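Local coordinates for class I phosphodiesterase PDEB1 (PDB 2R8Q), which is the catalytic domain of a class I phosphodiesterase, an all-helical protein whose metal site holds a zinc ion, at residues A[58-63]-A[100-105]; A[84-89]-A[133-138]. All blocks are in the same frame, centred on the assembly; numbering follows the deposited sequence.

Going along the chain from the N terminus, helix 55-68 supplies the first half of contact 1, and helix 80-92 supplies the first half of contact 2 before contact 1 is complete. Contact 1 then closes at residues 100-105, with 36 residues between its segments. Contact 2 closes at 133-138, after 43 intervening residues. The segments alternate, so the two loops cross. Four helices, 55-68, 80-92, 102-118 and 127-139, are thereby tied together, and the contact centres lie about 10 Å apart. They meet directly where Val63 packs on Ile87 and Val105 lies against the backbone of Ala137, so buried packing is continuous from helix 55-68 to helix 127-139.

Contact 1 of 2, residues A[58-63]-A[100-105]; sequences AAAGVV and HNFYHV. With ZN (zinc ion), chain C.
Ala59 presents its CB to two aromatic rings in succession, those of Phe102 and Tyr103 at the start of helix 102-118. The methyl meets the rim of the tyrosine ring, near its plane, with CB 3.7 Å from Tyr103 CE2. It reaches the phenylalanine obliquely, its CB lying 4.0 Å from Phe102 CE2. Neighbouring residues can share one methyl because their rings leave the backbone differently: Phe102 sends CG anti to its own nitrogen (chi1 -174°), whereas Tyr103 turns CG to lie beside the nitrogen (chi1 -57°). The same carbon, Phe102 CE2, also abuts the main chain of helix 55-68, where Ala60 N sits at the ring edge, in its plane, 3.8 Å away. With only methyls at Ala59 and Ala60, the Phe102 ring comes down to the backbone at Ala60, while Tyr103 stays on the Ala59 methyl. Arg49 makes a cation-pi contact with Tyr103, and Arg91 of helix 80-92 packs against Phe102.

The rings project from a helix start that Asn101 caps: its OD1 accepts a weak bond from Tyr103 N at 3.0 Å, bent to 123° at the hydrogen. Beyond the packing, the same short segment enters the metal site. His104 NE2 binds zinc at 2.2 Å, alongside His140, Asp141, Asp254 and two waters. One of those waters lies 2.7 Å from His100 NE2, at the edge of the imidazole and in its plane; the other imidazole nitrogen, His100 ND1, is hydrogen-bonded to Glu275, which helps fix the ring's rotation. His100 also touches 3-isobutyl-1-methylxanthine. Packing with little directional demand thus places the helix start, directional metal and hydrogen bonds set the imidazoles, and the short segment probably couples the two.

Contact 2 of 2, residues A[84-89]-A[133-138]; sequences LNFILQ and LLVTAL
Phe86 reaches from helix 80-92 toward Val135 and Leu138, two side chains one turn apart on helix 127-139. Its ring end carries the contact: Phe86 CZ comes to 3.5 Å from Val135 CG1, while the adjacent corner, Phe86 CE2, stands 4.0 Å from Leu138 CD1. Both methyls approach at a slant to the ring. With CG anti to the backbone nitrogen (chi1 173°), the phenylalanine extends across the interhelical gap, and Val135 likewise sets the touching methyl, CG1, anti to its own nitrogen (chi1 166°).

Leu138 CD1 has two partners. The methyl that touches the phenylalanine also leans on the neighbouring isoleucine, with Leu138 CD1 4.1 Å from Ile87 CG1, the two side chains crossing at a slant. CD1 thus bridges successive residues of one helix, and the side chains that meet here are all hydrocarbon. The local axes pass 10.9 Å apart and run in roughly the same direction, 34° from parallel, a spacing that the Phe86 ring and the side chains of Ile87, Val135 and Leu138 span between them.

Around this pair, Val191 of a loop packs on Phe86, and Tyr94 OH is hydrogen-bonded to the carbonyl oxygen of Leu138. Helix 55-68 adds Val63 and Tyr64 against Ile87, while helix 102-118 brings Phe102 to Ile87 and Cys109 and Leu112 to Ala137, so that helices and loop residues surround the pair and no strand takes part.

Contact 1 of 2, residues A[58-63]-A[100-105]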
loop_
_atom_site.group_PDB
_atom_site.type_symbol
_atom_site.label_atom_id
_atom_site.label_comp_id
_atom_site.label_asym_id
_atom_site.label_seq_id
_atom_site.Cartn_x
_atom_site.Cartn_y
_atom_site.Cartn_z
ATOM N N ALA A 58 -3.634 3.986 29.519
ATOM C CA ALA A 58 -4.954 3.660 30.043
ATOM C C ALA A 58 -5.889 3.232 28.906
ATOM O O ALA A 58 -6.652 2.284 29.049
ATOM C CB ALA A 58 -5.532 4.865 30.789
ATOM N N ALA A 59 -5.824 3.932 27.778
ATOM C CA ALA A 59 -6.668 3.594 26.632
ATOM C C ALA A 59 -6.330 2.200 26.103
ATOM O O ALA A 59 -7.217 1.437 25.727
ATOM C CB ALA A 59 -6.492 4.635 25.531
ATOM N N ALA A 60 -5.043 1.878 26.065
ATOM C CA ALA A 60 -4.607 0.564 25.604
ATOM C C ALA A 60 -5.124 -0.481 26.592
ATOM O O ALA A 60 -5.487 -1.595 26.210
ATOM C CB ALA A 60 -3.090 0.516 25.541
ATOM N N GLY A 61 -5.153 -0.104 27.867
ATOM C CA GLY A 61 -5.628 -1.006 28.901
ATOM C C GLY A 61 -7.115 -1.279 28.784
ATOM O O GLY A 61 -7.580 -2.373 29.106
ATOM N N VAL A 62 -7.869 -0.280 28.334
ATOM C CA VAL A 62 -9.302 -0.435 28.160
ATOM C C VAL A 62 -9.555 -1.537 27.139
ATOM O O VAL A 62 -10.319 -2.468 27.393
ATOM C CB VAL A 62 -9.950 0.882 27.665
ATOM C CG1 VAL A 62 -11.399 0.651 27.272
ATOM C CG2 VAL A 62 -9.860 1.938 28.764
ATOM N N VAL A 63 -8.896 -1.447 25.988
ATOM C CA VAL A 63 -9.097 -2.458 24.961
ATOM C C VAL A 63 -8.539 -3.824 25.344
ATOM O O VAL A 63 -9.145 -4.841 25.018
ATOM C CB VAL A 63 -8.504 -2.018 23.598
ATOM C CG1 VAL A 63 -9.301 -0.846 23.048
ATOM C CG2 VAL A 63 -7.054 -1.647 23.748
ATOM N N HIS A 100 -8.700 11.528 14.488
ATOM C CA HIS A 100 -8.293 10.195 14.060
ATOM C C HIS A 100 -7.029 9.686 14.722
ATOM O O HIS A 100 -6.081 9.256 14.060
ATOM C CB HIS A 100 -8.167 10.137 12.537
ATOM C CG HIS A 100 -9.488 10.129 11.830
ATOM N ND1 HIS A 100 -10.043 11.258 11.270
ATOM C CD2 HIS A 100 -10.385 9.132 11.635
ATOM C CE1 HIS A 100 -11.227 10.959 10.761
ATOM N NE2 HIS A 100 -11.458 9.675 10.971
ATOM N N ASN A 101 -7.043 9.732 16.050
ATOM C CA ASN A 101 -5.930 9.265 16.861
ATOM C C ASN A 101 -6.322 7.932 17.502
ATOM O O ASN A 101 -7.408 7.408 17.251
ATOM C CB ASN A 101 -5.595 10.311 17.926
ATOM C CG ASN A 101 -6.815 10.749 18.711
ATOM O OD1 ASN A 101 -7.532 9.920 19.264
ATOM N ND2 ASN A 101 -7.054 12.058 18.766
ATOM N N PHE A 102 -5.439 7.383 18.332
ATOM C CA PHE A 102 -5.699 6.097 18.966
ATOM C C PHE A 102 -7.020 6.050 19.740
ATOM O O PHE A 102 -7.693 5.023 19.757
ATOM C CB PHE A 102 -4.523 5.739 19.886
ATOM C CG PHE A 102 -4.608 4.365 20.499
ATOM C CD1 PHE A 102 -4.682 3.225 19.698
ATOM C CD2 PHE A 102 -4.576 4.212 21.883
ATOM C CE1 PHE A 102 -4.718 1.952 20.266
ATOM C CE2 PHE A 102 -4.613 2.942 22.466
ATOM C CZ PHE A 102 -4.683 1.810 21.658
ATOM N N TYR A 103 -7.407 7.153 20.374
ATOM C CA TYR A 103 -8.653 7.160 21.137
ATOM C C TYR A 103 -9.888 6.887 20.288
ATOM O O TYR A 103 -10.856 6.300 20.772
ATOM C CB TYR A 103 -8.809 8.483 21.882
ATOM C CG TYR A 103 -7.643 8.781 22.793
ATOM C CD1 TYR A 103 -6.835 9.896 22.577
ATOM C CD2 TYR A 103 -7.332 7.936 23.861
ATOM C CE1 TYR A 103 -5.747 10.168 23.403
ATOM C CE2 TYR A 103 -6.242 8.198 24.691
ATOM C CZ TYR A 103 -5.455 9.314 24.457
ATOM O OH TYR A 103 -4.373 9.590 25.265
ATOM N N HIS A 104 -9.866 7.314 19.030
ATOM C CA HIS A 104 -11.004 7.065 18.151
ATOM C C HIS A 104 -11.186 5.573 17.897
ATOM O O HIS A 104 -12.309 5.076 17.921
ATOM C CB HIS A 104 -10.825 7.779 16.803
ATOM C CG HIS A 104 -11.744 7.279 15.726
ATOM N ND1 HIS A 104 -13.116 7.427 15.783
ATOM C CD2 HIS A 104 -11.483 6.660 14.550
ATOM C CE1 HIS A 104 -13.657 6.925 14.686
ATOM N NE2 HIS A 104 -12.688 6.454 13.921
ATOM N N VAL A 105 -10.095 4.847 17.653
ATOM C CA VAL A 105 -10.253 3.419 17.379
ATOM C C VAL A 105 -10.563 2.625 18.644
ATOM O O VAL A 105 -11.240 1.604 18.583
ATOM C CB VAL A 105 -9.030 2.818 16.620
ATOM C CG1 VAL A 105 -8.842 3.563 15.298
ATOM C CG2 VAL A 105 -7.763 2.887 17.462
HETATM ZN ZN ZN C . -12.790 5.733 11.848
HETATM O O HOH W 1 -13.435 7.840 11.225
HETATM O O HOH W 2 -13.114 5.555 9.723
#

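Contact 2 of 2, residues A[84-89]-A[133-138]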
loop_
_atom_site.group_PDB
_atom_site.type_symbol
_atom_site.label_atom_id
_atom_site.label_comp_id
_atom_site.label_asym_id
_atom_site.label_seq_id
_atom_site.Cartn_x
_atom_site.Cartn_y
_atom_site.Cartn_z
ATOM N N LEU A 84 -1.726 -7.996 23.582
ATOM C CA LEU A 84 -1.198 -6.725 24.066
ATOM C C LEU A 84 -0.209 -6.126 23.063
ATOM O O LEU A 84 -0.244 -4.921 22.796
ATOM C CB LEU A 84 -0.539 -6.903 25.444
ATOM C CG LEU A 84 -0.063 -5.621 26.141
ATOM C CD1 LEU A 84 -1.198 -4.592 26.208
ATOM C CD2 LEU A 84 0.429 -5.960 27.547
ATOM N N ASN A 85 0.669 -6.956 22.502
ATOM C CA ASN A 85 1.625 -6.457 21.517
ATOM C C ASN A 85 0.873 -5.874 20.326
ATOM O O ASN A 85 1.252 -4.831 19.795
ATOM C CB ASN A 85 2.553 -7.567 21.018
ATOM C CG ASN A 85 3.633 -7.927 22.022
ATOM O OD1 ASN A 85 3.988 -7.127 22.892
ATOM N ND2 ASN A 85 4.178 -9.135 21.889
ATOM N N PHE A 86 -0.186 -6.558 19.900
ATOM C CA PHE A 86 -0.987 -6.087 18.766
ATOM C C PHE A 86 -1.568 -4.707 19.072
ATOM O O PHE A 86 -1.463 -3.783 18.265
ATOM C CB PHE A 86 -2.117 -7.079 18.473
ATOM C CG PHE A 86 -3.095 -6.600 17.435
ATOM C CD1 PHE A 86 -2.754 -6.604 16.083
ATOM C CD2 PHE A 86 -4.355 -6.148 17.811
ATOM C CE1 PHE A 86 -3.659 -6.164 15.123
ATOM C CE2 PHE A 86 -5.270 -5.704 16.857
ATOM C CZ PHE A 86 -4.919 -5.713 15.513
ATOM N N ILE A 87 -2.172 -4.562 20.246
ATOM C CA ILE A 87 -2.753 -3.283 20.640
ATOM C C ILE A 87 -1.684 -2.187 20.615
ATOM O O ILE A 87 -1.917 -1.092 20.101
ATOM C CB ILE A 87 -3.371 -3.380 22.049
ATOM C CG1 ILE A 87 -4.560 -4.343 22.018
ATOM C CG2 ILE A 87 -3.803 -1.999 22.536
ATOM C CD1 ILE A 87 -5.092 -4.714 23.392
ATOM N N LEU A 88 -0.501 -2.486 21.143
ATOM C CA LEU A 88 0.574 -1.496 21.174
ATOM C C LEU A 88 1.171 -1.204 19.802
ATOM O O LEU A 88 1.621 -0.089 19.550
ATOM C CB LEU A 88 1.673 -1.938 22.146
ATOM C CG LEU A 88 1.240 -1.952 23.615
ATOM C CD1 LEU A 88 2.345 -2.545 24.472
ATOM C CD2 LEU A 88 0.914 -0.528 24.065
ATOM N N GLN A 89 1.190 -2.202 18.919
ATOM C CA GLN A 89 1.713 -1.987 17.575
ATOM C C GLN A 89 0.729 -1.089 16.828
ATOM O O GLN A 89 1.130 -0.256 16.015
ATOM C CB GLN A 89 1.895 -3.319 16.838
ATOM C CG GLN A 89 3.088 -4.146 17.338
ATOM C CD GLN A 89 4.438 -3.567 16.929
ATOM O OE1 GLN A 89 4.524 -2.458 16.399
ATOM N NE2 GLN A 89 5.507 -4.324 17.183
ATOM N N LEU A 133 -14.253 -8.645 13.977
ATOM C CA LEU A 133 -14.816 -7.300 13.938
ATOM C C LEU A 133 -14.173 -6.399 14.995
ATOM O O LEU A 133 -13.809 -5.252 14.716
ATOM C CB LEU A 133 -16.331 -7.360 14.153
ATOM C CG LEU A 133 -17.086 -6.029 14.143
ATOM C CD1 LEU A 133 -16.868 -5.309 12.811
ATOM C CD2 LEU A 133 -18.570 -6.292 14.362
ATOM N N LEU A 134 -14.010 -6.926 16.206
ATOM C CA LEU A 134 -13.415 -6.150 17.289
ATOM C C LEU A 134 -11.946 -5.827 17.023
ATOM O O LEU A 134 -11.489 -4.718 17.313
ATOM C CB LEU A 134 -13.577 -6.898 18.618
ATOM C CG LEU A 134 -15.041 -6.999 19.062
ATOM C CD1 LEU A 134 -15.164 -7.952 20.244
ATOM C CD2 LEU A 134 -15.560 -5.616 19.439
ATOM N N VAL A 135 -11.214 -6.791 16.470
ATOM C CA VAL A 135 -9.809 -6.595 16.144
ATOM C C VAL A 135 -9.696 -5.551 15.036
ATOM O O VAL A 135 -8.843 -4.666 15.084
ATOM C CB VAL A 135 -9.168 -7.921 15.663
ATOM C CG1 VAL A 135 -7.816 -7.655 15.007
ATOM C CG2 VAL A 135 -9.012 -8.869 16.844
ATOM N N THR A 136 -10.574 -5.656 14.041
ATOM C CA THR A 136 -10.573 -4.732 12.913
ATOM C C THR A 136 -10.753 -3.284 13.358
ATOM O O THR A 136 -10.161 -2.370 12.785
ATOM C CB THR A 136 -11.679 -5.101 11.904
ATOM O OG1 THR A 136 -11.427 -6.418 11.398
ATOM C CG2 THR A 136 -11.697 -4.124 10.736
ATOM N N ALA A 137 -11.567 -3.067 14.384
ATOM C CA ALA A 137 -11.779 -1.713 14.872
ATOM C C ALA A 137 -10.450 -1.019 15.193
ATOM O O ALA A 137 -10.281 0.165 14.923
ATOM C CB ALA A 137 -12.674 -1.737 16.113
ATOM N N LEU A 138 -9.498 -1.762 15.752
ATOM C CA LEU A 138 -8.214 -1.183 16.129
ATOM C C LEU A 138 -7.285 -0.820 14.972
ATOM O O LEU A 138 -6.398 0.017 15.134
ATOM C CB LEU A 138 -7.484 -2.121 17.102
ATOM C CG LEU A 138 -8.218 -2.383 18.420
ATOM C CD1 LEU A 138 -7.471 -3.435 19.231
ATOM C CD2 LEU A 138 -8.339 -1.082 19.207
#